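Local coordinates for protein alternansucrase (Leuconostoc mesenteroides, PDB 6HVG) that is a large multidomain enzyme of glycosyl hydrolase family 70, built round a barrel of parallel strands and carrying repeats of the choline-binding type, at residues S541-N546 against V1169-R1174; G876-L881 against K926-H931; L1191-T1196 against A1258-K1263. All coordinates share one frame; numbering follows the deposited sequence.

In the fold
From the N terminus, the chain passes a first set of repeats of the choline-binding type before contact 1 opens in the loop after strand 534-537. That contact closes 623 residues later on strand 1166-1175, and all eight strands of the parallel barrel sheet lie on the long excursion in between. Contact 2, whose segments are only 45 residues apart, opens and closes within that excursion, in a beta region with its centre about 67 Å from that of contact 1. Contact 3 follows in series, joining strand 1190-1197 to the loop after strand 1248-1252. Contacts 1 and 3, centres about 9 Å apart, share one six-stranded antiparallel sheet, in which strands 1166-1175 and 1190-1197 are direct neighbours.

Contact 1 (S541-N546 against V1169-R1174); sequences SHRTPN and VVTATR
Thr544 lays its methyl group over the side chain of Thr1171, with Thr544 CG2 3.7 Å from Thr1171 CB. Its hydroxyl goes the other way along the strand: with OG1 anti to the backbone N (chi1 -177°), it is placed to donate a hydrogen bond of 2.6 Å from Thr544 OG1 to Val1169 O. The hydroxyl approaches off the carbonyl direction, at 142° at the oxygen, and 26° out of the carbonyl plane. Thr547 OG1 adds a second, weak bond to the same oxygen. Arg543 comes in at about a right angle to Thr1171, its chain bent at chi3, and brings NH2 to 3.7 Å from Thr1171 CG2. The polar ends of this pair meet on Asp540: the Arg543 guanidinium makes a salt bridge to it through NE, and Thr1171 OG1 is hydrogen-bonded to the same carboxylate oxygen. Arg543 NH2 is also held by Asn1189 O. Strand 1166-1175, which receives the loop, runs between strands 534-537 and 1190-1197 in the antiparallel sheet, and Leu1191 of the latter packs against Arg543, Val1169 and Thr1171 alike.

Contact 2 (G876-L881 against K926-H931); sequences GETDLL and KTITLH
Lys926 reaches across first, running its aliphatic chain past the carbonyl oxygen of Gly876. CG stands anti to the backbone N (chi1 -168°), and one bend at chi2 (61°) turns the rest of the chain alongside that carbonyl, so that CE lies 3.5 Å from Gly876 O. The ammonium group travels on, with Lys926 NZ 4.0 Å from the same oxygen, to a long, weak ion pair with Asp867. Two residues later, the extended branch of Ile928 ends in CD1, which meets Leu880 CD2 at 3.3 Å, the side chains crossing at about a right angle. The same methyl lies 4.1 Å from Thr878 OG1. Farther along, Leu930 packs on Ile913, which Leu880 also touches. The contact ties the loop leading into strand 881-885 of the large antiparallel sheet to strand 927-931, paired with 971-975 in a two-stranded sheet. Carbon meets carbon only where Leu880 and Ile928 touch; otherwise lysine methylenes lie by a carbonyl oxygen and the isoleucine methyl near a hydroxyl, without direct polar bonds between the segments. Asp867 gives an indirect polar tie, since it also accepts a hydrogen bond from Thr878 N, and the Gly876 carbonyl probably attracts the lysine mildly.

Contact 3 (L1191-T1196 against A1258-K1263); sequences LYVANT and AYYVLK
Val1261 sets its two methyls against Leu1191 and Val1193. Its CG1, anti to the backbone N (chi1 -180°), meets Leu1191 CB at 3.9 Å, and CG2 goes to Val1193 CG2 at 4.0 Å, where the two valines are set at a slant to each other. That second methyl also rests on a backbone oxygen, Val1261 CG2 to Leu1191 O at 3.5 Å. Tyr1260 is turned so that Val1193 CG2 reaches the edge of its ring, near the ring plane and 4.1 Å from CD2, and neither ring face takes part in this touch. The tyrosine hydroxyl is held by Asp413. The touching parts, 1191-1193 and 1258-1261, run at 77° to one another, and beside Val1261 they are joined by a water. This water donates to both Leu1191 O and Ala1258 O, each at 2.6 Å, spending both its protons on two carbonyls that lie 3.8 Å apart and satisfying two backbone oxygens among buried residues. Arg1256 continues the job along the strand, bonding to Val1193 O and Asn1195 OD1. Strand 1190-1197 is the outermost of its antiparallel sheet, bonded to strand 1166-1175 on its inner side, and here a loop, an arginine and a water cover its outer edge in place of a further strand. The sheet probably corresponds to domain B of the family 70 fold.

Contact 1 (S541-N546 against V1169-R1174)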
loop_
_atom_site.group_PDB
_atom_site.type_symbol
_atom_site.label_atom_id
_atom_site.label_comp_id
_atom_site.label_asym_id
_atom_site.label_seq_id
_atom_site.Cartn_x
_atom_site.Cartn_y
_atom_site.Cartn_z
ATOM N N SER A 541 19.907 16.374 -19.830
ATOM C CA SER A 541 21.158 17.132 -19.842
ATOM C C SER A 541 21.011 18.655 -20.097
ATOM O O SER A 541 21.855 19.430 -19.654
ATOM C CB SER A 541 22.088 16.537 -20.885
ATOM O OG SER A 541 21.474 16.554 -22.160
ATOM N N HIS A 542 19.947 19.090 -20.779
ATOM C CA HIS A 542 19.736 20.521 -21.013
ATOM C C HIS A 542 19.385 21.301 -19.725
ATOM O O HIS A 542 19.989 22.335 -19.435
ATOM C CB HIS A 542 18.666 20.750 -22.082
ATOM C CG HIS A 542 18.604 22.169 -22.570
ATOM N ND1 HIS A 542 17.576 23.035 -22.238
ATOM C CD2 HIS A 542 19.468 22.889 -23.333
ATOM C CE1 HIS A 542 17.804 24.218 -22.777
ATOM N NE2 HIS A 542 18.947 24.159 -23.444
ATOM N N ARG A 543 18.426 20.799 -18.950
ATOM C CA ARG A 543 17.901 21.524 -17.794
ATOM C C ARG A 543 18.448 21.078 -16.445
ATOM O O ARG A 543 18.489 21.871 -15.499
ATOM C CB ARG A 543 16.388 21.391 -17.742
ATOM C CG ARG A 543 15.677 22.045 -18.920
ATOM C CD ARG A 543 14.171 21.992 -18.770
ATOM N NE ARG A 543 13.720 20.613 -18.759
ATOM C CZ ARG A 543 12.458 20.229 -18.643
ATOM N NH1 ARG A 543 11.479 21.108 -18.539
ATOM N NH2 ARG A 543 12.178 18.935 -18.624
ATOM N N THR A 544 18.868 19.823 -16.337
ATOM C CA THR A 544 19.176 19.255 -15.028
ATOM C C THR A 544 20.328 18.246 -15.144
ATOM O O THR A 544 20.213 17.088 -14.765
ATOM C CB THR A 544 17.884 18.675 -14.399
ATOM O OG1 THR A 544 18.166 18.176 -13.104
ATOM C CG2 THR A 544 17.316 17.570 -15.214
ATOM N N PRO A 545 21.466 18.710 -15.670
ATOM C CA PRO A 545 22.569 17.806 -15.980
ATOM C C PRO A 545 23.206 17.107 -14.747
ATOM O O PRO A 545 23.732 16.016 -14.894
ATOM C CB PRO A 545 23.572 18.718 -16.692
ATOM C CG PRO A 545 23.323 20.065 -16.112
ATOM C CD PRO A 545 21.858 20.127 -15.800
ATOM N N ASN A 546 23.167 17.722 -13.565
ATOM C CA ASN A 546 23.724 17.090 -12.344
ATOM C C ASN A 546 23.017 15.786 -12.001
ATOM O O ASN A 546 23.574 14.894 -11.368
ATOM C CB ASN A 546 23.609 18.027 -11.128
ATOM C CG ASN A 546 24.306 19.358 -11.344
ATOM O OD1 ASN A 546 25.064 19.529 -12.297
ATOM N ND2 ASN A 546 24.067 20.289 -10.449
ATOM N N VAL A 1169 17.567 19.635 -7.961
ATOM C CA VAL A 1169 16.451 19.791 -8.871
ATOM C C VAL A 1169 16.548 18.678 -9.891
ATOM O O VAL A 1169 17.517 18.600 -10.630
ATOM C CB VAL A 1169 16.426 21.174 -9.562
ATOM C CG1 VAL A 1169 15.306 21.247 -10.585
ATOM C CG2 VAL A 1169 16.242 22.270 -8.532
ATOM N N VAL A 1170 15.532 17.822 -9.911
ATOM C CA VAL A 1170 15.450 16.696 -10.847
ATOM C C VAL A 1170 14.367 16.985 -11.886
ATOM O O VAL A 1170 13.529 17.867 -11.679
ATOM C CB VAL A 1170 15.081 15.358 -10.123
ATOM C CG1 VAL A 1170 16.050 15.061 -8.991
ATOM C CG2 VAL A 1170 13.635 15.378 -9.607
ATOM N N THR A 1171 14.401 16.239 -12.991
ATOM C CA THR A 1171 13.310 16.213 -13.963
ATOM C C THR A 1171 12.490 14.945 -13.708
ATOM O O THR A 1171 13.006 13.834 -13.827
ATOM C CB THR A 1171 13.837 16.208 -15.408
ATOM O OG1 THR A 1171 14.447 17.458 -15.695
ATOM C CG2 THR A 1171 12.706 16.022 -16.389
ATOM N N ALA A 1172 11.211 15.110 -13.392
ATOM C CA ALA A 1172 10.424 14.025 -12.847
ATOM C C ALA A 1172 9.120 13.799 -13.572
ATOM O O ALA A 1172 8.456 14.743 -13.987
ATOM C CB ALA A 1172 10.151 14.271 -11.368
ATOM N N THR A 1173 8.742 12.533 -13.680
ATOM C CA THR A 1173 7.460 12.122 -14.225
ATOM C C THR A 1173 6.723 11.287 -13.190
ATOM O O THR A 1173 7.333 10.467 -12.512
ATOM C CB THR A 1173 7.668 11.268 -15.483
ATOM O OG1 THR A 1173 8.408 12.011 -16.454
ATOM C CG2 THR A 1173 6.347 10.828 -16.091
ATOM N N ARG A 1174 5.412 11.498 -13.058
ATOM C CA ARG A 1174 4.575 10.738 -12.116
ATOM C C ARG A 1174 4.311 9.350 -12.643
ATOM O O ARG A 1174 3.821 9.187 -13.747
ATOM C CB ARG A 1174 3.268 11.454 -11.875
ATOM C CG ARG A 1174 2.309 10.774 -10.923
ATOM C CD ARG A 1174 2.721 10.985 -9.472
ATOM N NE ARG A 1174 1.698 10.487 -8.578
ATOM C CZ ARG A 1174 1.461 9.193 -8.376
ATOM N NH1 ARG A 1174 2.196 8.245 -8.975
ATOM N NH2 ARG A 1174 0.484 8.838 -7.553
#

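Contact 2 (G876-L881 against K926-H931)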
loop_
_atom_site.group_PDB
_atom_site.type_symbol
_atom_site.label_atom_id
_atom_site.label_comp_id
_atom_site.label_asym_id
_atom_site.label_seq_id
_atom_site.Cartn_x
_atom_site.Cartn_y
_atom_site.Cartn_z
ATOM N N GLY A 876 -17.176 -41.544 5.859
ATOM C CA GLY A 876 -16.161 -41.839 6.885
ATOM C C GLY A 876 -15.004 -40.846 6.975
ATOM O O GLY A 876 -14.318 -40.767 8.004
ATOM N N GLU A 877 -14.819 -40.065 5.907
ATOM C CA GLU A 877 -13.617 -39.271 5.721
ATOM C C GLU A 877 -13.501 -38.077 6.669
ATOM O O GLU A 877 -14.422 -37.293 6.849
ATOM C CB GLU A 877 -13.447 -38.813 4.256
ATOM C CG GLU A 877 -13.206 -39.950 3.258
ATOM C CD GLU A 877 -13.042 -39.473 1.818
ATOM O OE1 GLU A 877 -13.687 -38.473 1.436
ATOM O OE2 GLU A 877 -12.310 -40.114 1.039
ATOM N N THR A 878 -12.312 -37.942 7.244
ATOM C CA THR A 878 -12.015 -36.969 8.286
ATOM C C THR A 878 -11.201 -35.770 7.796
ATOM O O THR A 878 -11.215 -34.712 8.426
ATOM C CB THR A 878 -11.213 -37.689 9.372
ATOM O OG1 THR A 878 -11.991 -38.764 9.900
ATOM C CG2 THR A 878 -10.874 -36.776 10.480
ATOM N N ASP A 879 -10.514 -35.949 6.669
ATOM C CA ASP A 879 -9.549 -34.973 6.142
ATOM C C ASP A 879 -8.402 -34.667 7.121
ATOM O O ASP A 879 -8.004 -33.513 7.303
ATOM C CB ASP A 879 -10.271 -33.697 5.701
ATOM C CG ASP A 879 -9.380 -32.752 4.911
ATOM O OD1 ASP A 879 -8.776 -33.220 3.935
ATOM O OD2 ASP A 879 -9.318 -31.559 5.251
ATOM N N LEU A 880 -7.892 -35.724 7.756
ATOM C CA LEU A 880 -6.790 -35.634 8.691
ATOM C C LEU A 880 -5.503 -35.959 7.922
ATOM O O LEU A 880 -5.433 -36.964 7.221
ATOM C CB LEU A 880 -7.003 -36.599 9.882
ATOM C CG LEU A 880 -6.925 -36.027 11.320
ATOM C CD1 LEU A 880 -7.536 -34.661 11.503
ATOM C CD2 LEU A 880 -7.575 -36.968 12.323
ATOM N N LEU A 881 -4.497 -35.089 8.026
ATOM C CA LEU A 881 -3.240 -35.264 7.284
ATOM C C LEU A 881 -2.232 -36.075 8.093
ATOM O O LEU A 881 -2.044 -35.821 9.270
ATOM C CB LEU A 881 -2.644 -33.903 6.906
ATOM C CG LEU A 881 -1.282 -33.887 6.191
ATOM C CD1 LEU A 881 -1.269 -32.897 5.039
ATOM C CD2 LEU A 881 -0.167 -33.538 7.151
ATOM N N LYS A 926 -14.426 -45.850 12.485
ATOM C CA LYS A 926 -13.240 -45.268 11.829
ATOM C C LYS A 926 -11.910 -45.475 12.546
ATOM O O LYS A 926 -11.814 -45.324 13.764
ATOM C CB LYS A 926 -13.430 -43.766 11.612
ATOM C CG LYS A 926 -12.384 -43.144 10.692
ATOM C CD LYS A 926 -12.398 -43.736 9.298
ATOM C CE LYS A 926 -11.554 -42.931 8.315
ATOM N NZ LYS A 926 -11.631 -43.562 6.968
ATOM N N THR A 927 -10.887 -45.798 11.756
ATOM C CA THR A 927 -9.517 -45.940 12.229
ATOM C C THR A 927 -8.601 -45.031 11.429
ATOM O O THR A 927 -8.687 -44.967 10.201
ATOM C CB THR A 927 -9.009 -47.373 12.049
ATOM O OG1 THR A 927 -8.865 -47.654 10.656
ATOM C CG2 THR A 927 -9.994 -48.329 12.657
ATOM N N ILE A 928 -7.712 -44.334 12.124
ATOM C CA ILE A 928 -6.747 -43.457 11.461
ATOM C C ILE A 928 -5.329 -43.969 11.670
ATOM O O ILE A 928 -4.928 -44.276 12.783
ATOM C CB ILE A 928 -6.917 -42.002 11.928
ATOM C CG1 ILE A 928 -8.139 -41.413 11.233
ATOM C CG2 ILE A 928 -5.697 -41.163 11.590
ATOM C CD1 ILE A 928 -8.510 -40.049 11.739
ATOM N N THR A 929 -4.574 -44.052 10.575
ATOM C CA THR A 929 -3.287 -44.744 10.586
ATOM C C THR A 929 -2.075 -43.905 10.170
ATOM O O THR A 929 -2.103 -43.157 9.194
ATOM C CB THR A 929 -3.323 -45.980 9.677
ATOM O OG1 THR A 929 -4.467 -46.772 9.999
ATOM C CG2 THR A 929 -2.087 -46.800 9.884
ATOM N N LEU A 930 -1.008 -44.069 10.938
ATOM C CA LEU A 930 0.311 -43.547 10.610
ATOM C C LEU A 930 1.207 -44.680 10.137
ATOM O O LEU A 930 1.599 -45.519 10.917
ATOM C CB LEU A 930 0.955 -42.922 11.841
ATOM C CG LEU A 930 0.560 -41.504 12.259
ATOM C CD1 LEU A 930 1.248 -41.150 13.561
ATOM C CD2 LEU A 930 0.905 -40.484 11.189
ATOM N N HIS A 931 1.552 -44.696 8.859
ATOM C CA HIS A 931 2.443 -45.729 8.347
ATOM C C HIS A 931 3.904 -45.342 8.657
ATOM O O HIS A 931 4.621 -44.774 7.825
ATOM C CB HIS A 931 2.221 -45.964 6.837
ATOM C CG HIS A 931 0.813 -46.307 6.479
ATOM N ND1 HIS A 931 -0.119 -45.351 6.133
ATOM C CD2 HIS A 931 0.176 -47.497 6.428
ATOM C CE1 HIS A 931 -1.272 -45.939 5.885
ATOM N NE2 HIS A 931 -1.118 -47.242 6.057
#

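Contact 3 (L1191-T1196 against A1258-K1263)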
loop_
_atom_site.group_PDB
_atom_site.type_symbol
_atom_site.label_atom_id
_atom_site.label_comp_id
_atom_site.label_asym_id
_atom_site.label_seq_id
_atom_site.Cartn_x
_atom_site.Cartn_y
_atom_site.Cartn_z
ATOM N N LEU A 1191 10.241 19.949 -13.614
ATOM C CA LEU A 1191 11.323 20.160 -12.673
ATOM C C LEU A 1191 10.746 20.115 -11.266
ATOM O O LEU A 1191 9.664 20.647 -10.984
ATOM C CB LEU A 1191 12.082 21.474 -12.935
ATOM C CG LEU A 1191 12.787 21.661 -14.289
ATOM C CD1 LEU A 1191 13.924 22.672 -14.174
ATOM C CD2 LEU A 1191 13.324 20.373 -14.878
ATOM N N TYR A 1192 11.498 19.465 -10.385
ATOM C CA TYR A 1192 11.027 19.141 -9.044
ATOM C C TYR A 1192 12.207 19.215 -8.110
ATOM O O TYR A 1192 13.323 18.881 -8.507
ATOM C CB TYR A 1192 10.467 17.724 -9.036
ATOM C CG TYR A 1192 9.595 17.383 -7.866
ATOM C CD1 TYR A 1192 8.263 17.716 -7.862
ATOM C CD2 TYR A 1192 10.088 16.668 -6.802
ATOM C CE1 TYR A 1192 7.444 17.384 -6.800
ATOM C CE2 TYR A 1192 9.287 16.333 -5.738
ATOM C CZ TYR A 1192 7.964 16.690 -5.740
ATOM O OH TYR A 1192 7.162 16.360 -4.663
ATOM N N VAL A 1193 11.957 19.676 -6.888
ATOM C CA VAL A 1193 12.971 19.695 -5.849
ATOM C C VAL A 1193 12.799 18.429 -5.040
ATOM O O VAL A 1193 11.780 18.234 -4.406
ATOM C CB VAL A 1193 12.812 20.899 -4.916
ATOM C CG1 VAL A 1193 13.740 20.780 -3.724
ATOM C CG2 VAL A 1193 13.119 22.179 -5.661
ATOM N N ALA A 1194 13.808 17.570 -5.078
ATOM C CA ALA A 1194 13.808 16.339 -4.313
ATOM C C ALA A 1194 14.923 16.362 -3.284
ATOM O O ALA A 1194 15.838 17.165 -3.381
ATOM C CB ALA A 1194 13.988 15.160 -5.246
ATOM N N ASN A 1195 14.818 15.493 -2.283
ATOM C CA ASN A 1195 15.872 15.320 -1.298
ATOM C C ASN A 1195 16.682 14.068 -1.641
ATOM O O ASN A 1195 16.317 12.974 -1.266
ATOM C CB ASN A 1195 15.293 15.251 0.112
ATOM C CG ASN A 1195 15.120 16.608 0.736
ATOM O OD1 ASN A 1195 14.118 17.255 0.531
ATOM N ND2 ASN A 1195 16.108 17.054 1.496
ATOM N N THR A 1196 17.794 14.268 -2.340
ATOM C CA THR A 1196 18.544 13.180 -2.955
ATOM C C THR A 1196 20.011 13.093 -2.554
ATOM O O THR A 1196 20.674 12.106 -2.866
ATOM C CB THR A 1196 18.523 13.345 -4.488
ATOM O OG1 THR A 1196 18.834 14.710 -4.817
ATOM C CG2 THR A 1196 17.155 12.991 -5.031
ATOM N N ALA A 1258 3.651 20.393 -8.638
ATOM C CA ALA A 1258 4.154 20.267 -9.991
ATOM C C ALA A 1258 4.990 21.475 -10.411
ATOM O O ALA A 1258 5.896 21.352 -11.242
ATOM C CB ALA A 1258 3.000 20.083 -10.954
ATOM N N TYR A 1259 4.679 22.654 -9.856
ATOM C CA TYR A 1259 5.387 23.892 -10.254
ATOM C C TYR A 1259 5.889 24.685 -9.056
ATOM O O TYR A 1259 5.743 25.894 -9.000
ATOM C CB TYR A 1259 4.495 24.742 -11.162
ATOM C CG TYR A 1259 4.101 24.007 -12.421
ATOM C CD1 TYR A 1259 5.032 23.795 -13.424
ATOM C CD2 TYR A 1259 2.804 23.502 -12.599
ATOM C CE1 TYR A 1259 4.696 23.108 -14.573
ATOM C CE2 TYR A 1259 2.452 22.815 -13.754
ATOM C CZ TYR A 1259 3.404 22.621 -14.737
ATOM O OH TYR A 1259 3.077 21.931 -15.891
ATOM N N TYR A 1260 6.474 23.984 -8.090
ATOM C CA TYR A 1260 7.191 24.598 -6.975
ATOM C C TYR A 1260 8.502 25.198 -7.492
ATOM O O TYR A 1260 8.998 26.164 -6.926
ATOM C CB TYR A 1260 7.458 23.532 -5.911
ATOM C CG TYR A 1260 8.188 23.984 -4.670
ATOM C CD1 TYR A 1260 7.593 24.843 -3.777
ATOM C CD2 TYR A 1260 9.458 23.511 -4.375
ATOM C CE1 TYR A 1260 8.246 25.235 -2.640
ATOM C CE2 TYR A 1260 10.127 23.907 -3.238
ATOM C CZ TYR A 1260 9.523 24.767 -2.378
ATOM O OH TYR A 1260 10.192 25.171 -1.238
ATOM N N VAL A 1261 9.051 24.606 -8.554
ATOM C CA VAL A 1261 10.168 25.190 -9.288
ATOM C C VAL A 1261 9.577 26.194 -10.272
ATOM O O VAL A 1261 8.782 25.825 -11.130
ATOM C CB VAL A 1261 10.960 24.140 -10.079
ATOM C CG1 VAL A 1261 12.126 24.793 -10.824
ATOM C CG2 VAL A 1261 11.483 23.036 -9.166
ATOM N N LEU A 1262 9.964 27.462 -10.142
ATOM C CA LEU A 1262 9.245 28.560 -10.787
ATOM C C LEU A 1262 9.545 28.725 -12.262
ATOM O O LEU A 1262 10.673 28.570 -12.710
ATOM C CB LEU A 1262 9.524 29.863 -10.066
ATOM C CG LEU A 1262 9.047 29.876 -8.617
ATOM C CD1 LEU A 1262 9.526 31.111 -7.874
ATOM C CD2 LEU A 1262 7.541 29.791 -8.590
ATOM N N LYS A 1263 8.489 29.077 -12.988
ATOM C CA LYS A 1263 8.432 28.992 -14.433
ATOM C C LYS A 1263 7.612 30.151 -14.975
ATOM O O LYS A 1263 6.724 30.650 -14.294
ATOM C CB LYS A 1263 7.775 27.657 -14.761
ATOM C CG LYS A 1263 7.678 27.216 -16.213
ATOM C CD LYS A 1263 6.460 26.317 -16.372
ATOM C CE LYS A 1263 6.414 25.476 -17.632
ATOM N NZ LYS A 1263 5.063 24.856 -17.765
HETATM O O HOH W 1 8.099 22.116 -12.397
#